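Local coordinates for protein hydroxyglutarate synthase (Pseudomonas putida, PDB 6W1G) that catalyses the iron(II)-dependent decarboxylation and hydroxylation of 2-oxoadipate by molecular oxygen, giving D-2-hydroxyglutarate in a D-lysine catabolic pathway, at residues 67-71 with 294-298; 93-99 with 110-116; 364-370 with 385-389. All blocks are in the same frame, centred on the assembly; numbering follows the deposited sequence.

Contact 1 (67-71 with 294-298); sequences QERHG and EIEQR. With NI (nickel (II) ion), chain B.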
loop_
_atom_site.group_PDB
_atom_site.type_symbol
_atom_site.label_atom_id
_atom_site.label_comp_id
_atom_site.label_asym_id
_atom_site.label_seq_id
_atom_site.Cartn_x
_atom_site.Cartn_y
_atom_site.Cartn_z
ATOM N N GLN A 67 -4.473 -2.785 12.909
ATOM C CA GLN A 67 -4.487 -1.388 12.490
ATOM C C GLN A 67 -3.889 -1.156 11.113
ATOM O O GLN A 67 -3.791 -0.007 10.685
ATOM C CB GLN A 67 -3.815 -0.507 13.548
ATOM C CG GLN A 67 -4.567 -0.535 14.890
ATOM C CD GLN A 67 -5.942 0.108 14.763
ATOM O OE1 GLN A 67 -6.052 1.262 14.360
ATOM N NE2 GLN A 67 -6.986 -0.638 15.076
ATOM N N GLU A 68 -3.480 -2.195 10.430
ATOM C CA GLU A 68 -2.742 -2.072 9.184
ATOM C C GLU A 68 -3.627 -1.542 8.059
ATOM O O GLU A 68 -4.675 -2.117 7.750
ATOM C CB GLU A 68 -2.127 -3.415 8.808
ATOM C CG GLU A 68 -1.439 -3.377 7.458
ATOM C CD GLU A 68 -0.407 -4.468 7.244
ATOM O OE1 GLU A 68 -0.160 -5.311 8.155
ATOM O OE2 GLU A 68 0.159 -4.484 6.107
ATOM N N ARG A 69 -3.192 -0.449 7.434
ATOM C CA ARG A 69 -3.953 0.192 6.386
ATOM C C ARG A 69 -3.027 0.822 5.364
ATOM O O ARG A 69 -1.843 1.055 5.612
ATOM C CB ARG A 69 -4.822 1.340 6.932
ATOM C CG ARG A 69 -5.926 0.960 7.862
ATOM C CD ARG A 69 -6.464 2.157 8.608
ATOM N NE ARG A 69 -5.618 2.591 9.694
ATOM C CZ ARG A 69 -5.778 2.235 10.956
ATOM N NH1 ARG A 69 -6.767 1.394 11.310
ATOM N NH2 ARG A 69 -4.871 2.709 11.813
ATOM N N HIS A 70 -3.605 1.129 4.198
ATOM C CA HIS A 70 -2.989 2.084 3.286
ATOM C C HIS A 70 -4.016 3.141 2.895
ATOM O O HIS A 70 -5.209 2.854 2.827
ATOM C CB HIS A 70 -2.314 1.515 2.018
ATOM C CG HIS A 70 -3.197 1.109 0.889
ATOM N ND1 HIS A 70 -3.561 -0.204 0.654
ATOM C CD2 HIS A 70 -3.728 1.836 -0.125
ATOM C CE1 HIS A 70 -4.304 -0.253 -0.441
ATOM N NE2 HIS A 70 -4.429 0.960 -0.932
ATOM N N GLY A 71 -3.561 4.353 2.640
ATOM C CA GLY A 71 -4.382 5.363 2.013
ATOM C C GLY A 71 -3.923 5.601 0.599
ATOM O O GLY A 71 -2.816 5.220 0.216
ATOM N N GLU A 294 -11.919 -0.054 -0.873
ATOM C CA GLU A 294 -11.036 -1.139 -1.287
ATOM C C GLU A 294 -10.743 -2.041 -0.106
ATOM O O GLU A 294 -10.764 -1.619 1.071
ATOM C CB GLU A 294 -9.745 -0.536 -1.848
ATOM C CG GLU A 294 -8.718 -1.519 -2.368
ATOM C CD GLU A 294 -7.556 -0.774 -2.971
ATOM O OE1 GLU A 294 -6.679 -0.286 -2.231
ATOM O OE2 GLU A 294 -7.522 -0.630 -4.212
ATOM N N ILE A 295 -10.435 -3.292 -0.417
ATOM C CA ILE A 295 -9.984 -4.282 0.555
ATOM C C ILE A 295 -8.801 -5.009 -0.062
ATOM O O ILE A 295 -8.781 -5.268 -1.262
ATOM C CB ILE A 295 -11.151 -5.259 0.913
ATOM C CG1 ILE A 295 -10.764 -6.276 1.945
ATOM C CG2 ILE A 295 -11.721 -5.963 -0.318
ATOM C CD1 ILE A 295 -10.378 -5.715 3.269
ATOM N N GLU A 296 -7.821 -5.391 0.776
ATOM C CA GLU A 296 -6.636 -6.102 0.282
ATOM C C GLU A 296 -6.205 -7.184 1.249
ATOM O O GLU A 296 -6.459 -7.120 2.457
ATOM C CB GLU A 296 -5.465 -5.161 0.019
ATOM C CG GLU A 296 -4.721 -4.621 1.230
ATOM C CD GLU A 296 -3.688 -3.489 0.894
ATOM O OE1 GLU A 296 -3.394 -3.313 -0.278
ATOM O OE2 GLU A 296 -3.206 -2.789 1.782
ATOM N N GLN A 297 -5.522 -8.173 0.678
ATOM C CA GLN A 297 -4.861 -9.237 1.391
ATOM C C GLN A 297 -3.391 -9.204 0.936
ATOM O O GLN A 297 -3.134 -9.188 -0.270
ATOM C CB GLN A 297 -5.481 -10.604 1.046
ATOM C CG GLN A 297 -4.842 -11.762 1.808
ATOM C CD GLN A 297 -5.322 -13.100 1.373
ATOM O OE1 GLN A 297 -6.449 -13.281 0.877
ATOM N NE2 GLN A 297 -4.491 -14.090 1.584
ATOM N N ARG A 298 -2.439 -9.200 1.863
ATOM C CA ARG A 298 -1.025 -9.045 1.528
ATOM C C ARG A 298 -0.284 -10.345 1.756
ATOM O O ARG A 298 -0.367 -10.906 2.842
ATOM C CB ARG A 298 -0.368 -7.893 2.309
ATOM C CG ARG A 298 -0.839 -6.568 1.812
ATOM C CD ARG A 298 -0.214 -5.385 2.582
ATOM N NE ARG A 298 -0.557 -4.149 1.897
ATOM C CZ ARG A 298 0.096 -3.678 0.847
ATOM N NH1 ARG A 298 1.251 -4.222 0.450
ATOM N NH2 ARG A 298 -0.400 -2.642 0.178
HETATM NI NI NI B . -5.300 1.131 -2.839
HETATM O O HOH W 1 -5.711 0.870 -5.068
HETATM O O HOH W 2 -3.893 2.502 -3.723
HETATM O O HOH W 3 -3.896 -0.155 -3.572
#
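The imidazole of His70 is engaged from the segment 294-298 along its rim, with a carboxylate beside each nitrogen. Glu296 sits near the ring plane at ND1, and Glu294 OE1 lies near that plane on the NE2 side, where the nickel ion is bound. The guanidinium of Arg298 is likewise used at its edge: Glu296 OE2 is in its plane, with His70 ND1 also near it, whereas Glu68 OE2 approaches obliquely. That oxygen comes within 3.7 Å of Arg298 CD, but its salt bridge is to Arg127.

His70 ND1 donates to Glu296 OE2 over 2.8 Å. The acceptor is almost exactly in the ring plane, yet the donor stands 46° out of the carboxylate plane. Arg298 NE holds the same oxygen at 3.0 Å in a weak bond within a salt bridge, and NH2 adds another weak one; three N-H groups, two of them weakly, converge on this oxygen. Arg298 itself is steadied by the carbonyls of Asp398 and Tyr396. Glu296 is thus a second-shell residue that probably helps to fix the rotation of His70.

The first shell is the two-histidine, one-carboxylate site of a non-haem iron oxygenase, here occupied by nickel. His70 NE2 and Glu294 OE1 each bind the metal at 2.1 Å, His226 is the third protein ligand, and three waters complete six-fold coordination. Water 1 lies across the metal from His70, and water 2 across from Glu294. Glu294 reaches the ion with CG anti to its backbone N (chi1 -178°) and the chain extended. Its non-ligating OE2 accepts a short hydrogen bond, 2.5 Å, from water 1, while OE1 also bonds Thr228. Shared coordination brings His70 NE2 and Glu294 OE1 to 2.9 Å with no hydrogen bond between them, ring and carboxylate planes being inclined by 54°.

Contact 2 (93-99 with 110-116); sequences MQPVGYY and STAFRAV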
loop_
_atom_site.group_PDB
_atom_site.type_symbol
_atom_site.label_atom_id
_atom_site.label_comp_id
_atom_site.label_asym_id
_atom_site.label_seq_id
_atom_site.Cartn_x
_atom_site.Cartn_y
_atom_site.Cartn_z
ATOM N N MET A 93 8.188 8.095 6.734
ATOM C CA MET A 93 7.710 7.480 5.505
ATOM C C MET A 93 8.515 8.026 4.358
ATOM O O MET A 93 8.584 9.257 4.206
ATOM C CB MET A 93 6.225 7.805 5.335
ATOM C CG MET A 93 5.386 7.187 6.430
ATOM S SD MET A 93 3.709 7.885 6.602
ATOM C CE MET A 93 2.995 7.139 5.165
ATOM N N GLN A 94 9.091 7.215 3.566
ATOM C CA GLN A 94 9.917 7.524 2.421
ATOM C C GLN A 94 9.249 7.069 1.145
ATOM O O GLN A 94 8.494 6.103 1.162
ATOM C CB GLN A 94 11.283 6.863 2.533
ATOM C CG GLN A 94 11.992 7.232 3.787
ATOM C CD GLN A 94 13.300 6.481 3.914
ATOM O OE1 GLN A 94 14.111 6.465 2.979
ATOM N NE2 GLN A 94 13.512 5.833 5.062
ATOM N N PRO A 95 9.551 7.694 -0.003
ATOM C CA PRO A 95 8.933 7.253 -1.271
ATOM C C PRO A 95 9.563 5.971 -1.783
ATOM O O PRO A 95 10.789 5.921 -1.965
ATOM C CB PRO A 95 9.208 8.427 -2.216
ATOM C CG PRO A 95 10.464 9.050 -1.627
ATOM C CD PRO A 95 10.394 8.906 -0.158
ATOM N N VAL A 96 8.743 4.960 -2.003
ATOM C CA VAL A 96 9.207 3.650 -2.451
ATOM C C VAL A 96 8.440 3.290 -3.710
ATOM O O VAL A 96 7.205 3.320 -3.726
ATOM C CB VAL A 96 8.998 2.575 -1.366
ATOM C CG1 VAL A 96 9.494 1.241 -1.881
ATOM C CG2 VAL A 96 9.677 2.986 -0.081
ATOM N N GLY A 97 9.174 2.896 -4.756
ATOM C CA GLY A 97 8.574 2.428 -5.974
ATOM C C GLY A 97 8.084 3.515 -6.892
ATOM O O GLY A 97 7.985 4.688 -6.531
ATOM N N TYR A 98 7.768 3.122 -8.121
ATOM C CA TYR A 98 7.276 4.046 -9.132
ATOM C C TYR A 98 6.293 3.297 -10.018
ATOM O O TYR A 98 6.569 2.197 -10.502
ATOM C CB TYR A 98 8.446 4.592 -9.972
ATOM C CG TYR A 98 7.958 5.447 -11.111
ATOM C CD1 TYR A 98 7.313 6.662 -10.878
ATOM C CD2 TYR A 98 8.096 5.037 -12.423
ATOM C CE1 TYR A 98 6.825 7.434 -11.892
ATOM C CE2 TYR A 98 7.617 5.818 -13.456
ATOM C CZ TYR A 98 6.997 7.018 -13.199
ATOM O OH TYR A 98 6.540 7.758 -14.276
ATOM N N TYR A 99 5.111 3.891 -10.185
ATOM C CA TYR A 99 3.984 3.272 -10.876
ATOM C C TYR A 99 3.502 4.269 -11.916
ATOM O O TYR A 99 2.978 5.323 -11.558
ATOM C CB TYR A 99 2.843 2.959 -9.920
ATOM C CG TYR A 99 3.260 2.117 -8.723
ATOM C CD1 TYR A 99 3.852 2.717 -7.606
ATOM C CD2 TYR A 99 3.075 0.749 -8.692
ATOM C CE1 TYR A 99 4.250 1.968 -6.519
ATOM C CE2 TYR A 99 3.473 0.001 -7.618
ATOM C CZ TYR A 99 4.045 0.599 -6.539
ATOM O OH TYR A 99 4.443 -0.189 -5.477
ATOM N N SER A 110 2.932 7.624 -9.888
ATOM C CA SER A 110 2.760 7.509 -8.450
ATOM C C SER A 110 3.938 6.829 -7.778
ATOM O O SER A 110 4.744 6.119 -8.392
ATOM C CB SER A 110 1.517 6.650 -8.149
ATOM O OG SER A 110 0.441 7.048 -8.952
ATOM N N THR A 111 3.994 7.044 -6.456
ATOM C CA THR A 111 4.886 6.317 -5.557
ATOM C C THR A 111 4.095 5.983 -4.312
ATOM O O THR A 111 2.974 6.449 -4.149
ATOM C CB THR A 111 6.125 7.153 -5.207
ATOM O OG1 THR A 111 7.091 6.346 -4.517
ATOM C CG2 THR A 111 5.817 8.325 -4.345
ATOM N N ALA A 112 4.662 5.181 -3.418
ATOM C CA ALA A 112 4.037 4.974 -2.120
ATOM C C ALA A 112 5.001 5.412 -1.019
ATOM O O ALA A 112 6.153 4.994 -0.996
ATOM C CB ALA A 112 3.627 3.540 -1.882
ATOM N N PHE A 113 4.505 6.206 -0.095
ATOM C CA PHE A 113 5.286 6.615 1.061
ATOM C C PHE A 113 5.064 5.588 2.171
ATOM O O PHE A 113 3.908 5.298 2.518
ATOM C CB PHE A 113 4.898 8.028 1.515
ATOM C CG PHE A 113 5.267 9.071 0.507
ATOM C CD1 PHE A 113 4.354 9.507 -0.449
ATOM C CD2 PHE A 113 6.515 9.666 0.535
ATOM C CE1 PHE A 113 4.709 10.501 -1.354
ATOM C CE2 PHE A 113 6.851 10.641 -0.358
ATOM C CZ PHE A 113 5.935 11.058 -1.311
ATOM N N ARG A 114 6.152 5.065 2.731
ATOM C CA ARG A 114 6.077 4.045 3.751
ATOM C C ARG A 114 7.393 3.996 4.504
ATOM O O ARG A 114 8.424 4.474 4.021
ATOM C CB ARG A 114 5.731 2.649 3.199
ATOM C CG ARG A 114 6.753 2.094 2.218
ATOM C CD ARG A 114 6.412 0.656 1.925
ATOM N NE ARG A 114 7.328 -0.072 1.065
ATOM C CZ ARG A 114 8.348 -0.825 1.502
ATOM N NH1 ARG A 114 8.724 -0.814 2.761
ATOM N NH2 ARG A 114 8.967 -1.634 0.649
ATOM N N ALA A 115 7.381 3.380 5.691
ATOM C CA ALA A 115 8.615 3.019 6.370
ATOM C C ALA A 115 9.243 1.852 5.619
ATOM O O ALA A 115 8.625 1.158 4.824
ATOM C CB ALA A 115 8.308 2.655 7.794
ATOM N N VAL A 116 10.522 1.641 5.888
ATOM C CA VAL A 116 11.321 0.725 5.076
ATOM C C VAL A 116 11.915 -0.462 5.831
ATOM O O VAL A 116 12.291 -1.466 5.198
ATOM C CB VAL A 116 12.397 1.472 4.271
ATOM C CG1 VAL A 116 11.748 2.539 3.359
ATOM C CG2 VAL A 116 13.475 2.011 5.185
HETATM O O HOH W 4 0.110 5.365 -10.938
#
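Phe113 lays its ring against Pro95 on one face of this hairpin, CE2 coming 3.7 Å from Pro95 CB while CD2 borders the proline N. The puckered pyrrolidine and the phenyl cross obliquely, and Phe88 and Leu433 extend the apolar patch around them. At the end of the pair Met93 folds its thioether back (chi3 74°), which drops the methyl CE onto the backbone at Phe113 O.

On the other face Val96 is the bump: CG2 meets Arg114 CG at 3.8 Å and lies over one face of the guanidinium, towards its rim, while CG1 runs along NE and NH2. Val96 CG2 also touches Val116 CG1, so the valine fills the hollow between the arginine and the end of the second segment. Arg114 runs extended past it, CG lying between the backbone N and the carbonyl carbon (chi1 62°). NH1 returns to Ala115 O at 2.9 Å, and NE forms a salt bridge with Asp398. Gln94 crosses Val116 at about a right angle, its NE2 against the two methyls.

Paired backbone bonds join Gln94 to Arg114, Val96 to Ala112 and Tyr99 to Ser110. Between the last two pairs the first strand has one residue too many. Gly97, with phi 80°, takes up the excess, and Thr111 OG1 donates to Gly97 O over 2.8 Å. The Tyr99 ring turns its edge to Ser110 O, 3.6 Å from CD1, and its hydroxyl reaches the backbone of Phe399, close to Val402 of the 2-oxoadipate site. Ser110 OG, hydrogen-bonded to Ser131 OG, shares a water with Tyr99 O. This is a bulged beta hairpin, strand 94-100 at the sheet's edge, supplying the second and third strands, in chain order, of the beta-alpha-beta-beta-beta module that marks the glyoxalase clan.

Contact 3 (364-370 with 385-389); sequences TEKGLAA and DAGHV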
loop_
_atom_site.group_PDB
_atom_site.type_symbol
_atom_site.label_atom_id
_atom_site.label_comp_id
_atom_site.label_asym_id
_atom_site.label_seq_id
_atom_site.Cartn_x
_atom_site.Cartn_y
_atom_site.Cartn_z
ATOM N N THR A 364 14.678 -20.830 16.436
ATOM C CA THR A 364 13.616 -21.487 17.163
ATOM C C THR A 364 14.017 -21.743 18.610
ATOM O O THR A 364 15.170 -21.639 19.007
ATOM C CB THR A 364 13.242 -22.813 16.515
ATOM O OG1 THR A 364 14.335 -23.686 16.717
ATOM C CG2 THR A 364 12.936 -22.681 15.036
ATOM N N GLU A 365 13.030 -22.118 19.412
ATOM C CA GLU A 365 13.326 -22.501 20.784
ATOM C C GLU A 365 14.308 -23.670 20.819
ATOM O O GLU A 365 15.239 -23.691 21.647
ATOM C CB GLU A 365 12.059 -22.830 21.546
ATOM C CG GLU A 365 11.208 -21.616 21.815
ATOM C CD GLU A 365 9.974 -21.931 22.634
ATOM O OE1 GLU A 365 9.851 -23.090 23.080
ATOM O OE2 GLU A 365 9.149 -21.020 22.838
ATOM N N LYS A 366 14.096 -24.655 19.945
ATOM C CA LYS A 366 15.025 -25.779 19.862
ATOM C C LYS A 366 16.425 -25.299 19.493
ATOM O O LYS A 366 17.425 -25.753 20.063
ATOM C CB LYS A 366 14.510 -26.790 18.837
ATOM C CG LYS A 366 15.394 -28.002 18.655
ATOM C CD LYS A 366 14.799 -28.982 17.663
ATOM C CE LYS A 366 15.687 -30.153 17.432
ATOM N NZ LYS A 366 15.040 -31.147 16.541
ATOM N N GLY A 367 16.532 -24.413 18.513
ATOM C CA GLY A 367 17.831 -23.912 18.142
ATOM C C GLY A 367 18.491 -23.166 19.270
ATOM O O GLY A 367 19.689 -23.335 19.503
ATOM N N LEU A 368 17.748 -22.300 19.945
ATOM C CA LEU A 368 18.339 -21.532 21.034
ATOM C C LEU A 368 18.856 -22.448 22.114
ATOM O O LEU A 368 19.908 -22.171 22.704
ATOM C CB LEU A 368 17.291 -20.561 21.619
ATOM C CG LEU A 368 16.955 -19.433 20.647
ATOM C CD1 LEU A 368 15.716 -18.686 21.078
ATOM C CD2 LEU A 368 18.099 -18.446 20.461
ATOM N N ALA A 369 18.115 -23.503 22.436
ATOM C CA ALA A 369 18.552 -24.392 23.503
ATOM C C ALA A 369 19.807 -25.164 23.131
ATOM O O ALA A 369 20.538 -25.602 24.028
ATOM C CB ALA A 369 17.413 -25.324 23.874
ATOM N N ALA A 370 20.100 -25.310 21.841
ATOM C CA ALA A 370 21.277 -26.009 21.350
ATOM C C ALA A 370 22.424 -25.081 20.978
ATOM O O ALA A 370 23.424 -25.543 20.423
ATOM C CB ALA A 370 20.861 -26.913 20.192
ATOM N N ASP A 385 16.240 -28.077 8.519
ATOM C CA ASP A 385 15.772 -29.455 8.570
ATOM C C ASP A 385 15.760 -29.999 9.990
ATOM O O ASP A 385 14.892 -30.811 10.340
ATOM C CB ASP A 385 16.653 -30.337 7.678
ATOM C CG ASP A 385 16.516 -30.050 6.193
ATOM O OD1 ASP A 385 15.594 -29.332 5.788
ATOM O OD2 ASP A 385 17.348 -30.579 5.420
ATOM N N ALA A 386 16.720 -29.599 10.804
ATOM C CA ALA A 386 16.785 -30.053 12.196
ATOM C C ALA A 386 15.895 -29.251 13.137
ATOM O O ALA A 386 15.875 -29.518 14.334
ATOM C CB ALA A 386 18.224 -29.954 12.691
ATOM N N GLY A 387 15.170 -28.254 12.605
ATOM C CA GLY A 387 14.261 -27.496 13.452
ATOM C C GLY A 387 14.901 -26.402 14.276
ATOM O O GLY A 387 14.260 -25.930 15.226
ATOM N N HIS A 388 16.128 -25.992 13.941
ATOM C CA HIS A 388 16.792 -24.905 14.674
ATOM C C HIS A 388 16.468 -23.529 14.137
ATOM O O HIS A 388 16.667 -22.539 14.847
ATOM C CB HIS A 388 18.299 -25.111 14.631
ATOM C CG HIS A 388 18.759 -26.288 15.389
ATOM N ND1 HIS A 388 19.955 -26.305 16.046
ATOM C CD2 HIS A 388 18.194 -27.491 15.611
ATOM C CE1 HIS A 388 20.153 -27.485 16.583
ATOM N NE2 HIS A 388 19.119 -28.236 16.325
ATOM N N VAL A 389 16.065 -23.438 12.873
ATOM C CA VAL A 389 15.741 -22.202 12.166
ATOM C C VAL A 389 14.381 -22.404 11.512
ATOM O O VAL A 389 14.147 -23.447 10.904
ATOM C CB VAL A 389 16.802 -21.898 11.104
ATOM C CG1 VAL A 389 16.400 -20.691 10.210
ATOM C CG2 VAL A 389 18.116 -21.590 11.779
HETATM O O HOH W 5 21.218 -24.105 17.212
#
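Two helix ends meet here, the N-cap of helix 365-369 and the Schellman turn that closes helix 380-385, beside the end of the two-stranded antiparallel sheet of strands 359-363 and 389-393. Thr364 carries the contact. Its OG1 donates to Gly387 O at 2.7 Å, lying in the carbonyl plane on a lone pair, and accepts from Gly367 N over 2.9 Å. One hydroxyl thus caps its own helix and ties it to the neighbouring turn. Its place, between the backbone N and the carbonyl carbon (chi1 69°), lets it serve both. The backbone of Thr364 adds a nearly straight bond, N to His388 O, 3.1 Å, although this donor stands well above the carbonyl plane. The methyl CG2 lies alongside the carbonyls of Gly387 and His388.

Lys366 spans the turn from the flank. All its torsions are close to 180°, and the fully extended chain runs past Gly387 to put NZ 2.9 Å from Ala386 O. A positive group at the carbonyl end of helix 380-385 is probably favourable for the helix dipole.

His388 packs its CB against Gly367 CA at 3.7 Å, with Gly367 N lying over one ring face. The glycine fits where the CA atoms of Gly367 and His388 are 3.8 Å apart. Ala370 CB meets His388 CE1 obliquely, also at 3.7 Å. A water joins ND1 to Gly367 O, 2.8 Å from the former, so the imidazole is tied to the helix backbone. Gly387 has the positive phi, 81°, that a Schellman turn requires, and three successive carbonyls, of residues 386 to 388, are taken up by the opening turn of the other helix: a Schellman motif docked against a threonine N-cap.

The chemistry of the three contacts differs with their depth in the fold. Contacts 1 and 2 lie in the core, their centres about 15 Å apart, and reach the same mixed sheet: contact 1 through strand 69-75, which it brings up to strand 288-298 of another sheet, contact 2 through the hairpin at the sheet's edge. Asp398 and Phe399 are partners of both. Contact 1 relies on buried charge and metal, contact 2 on backbone ladders and shape. Contact 3, only partly buried, has its centre about 34 Å from that of contact 1, remote from the annotated sites, and joins helix ends by carbonyls that accept from a hydroxyl, a backbone N-H and a lysine.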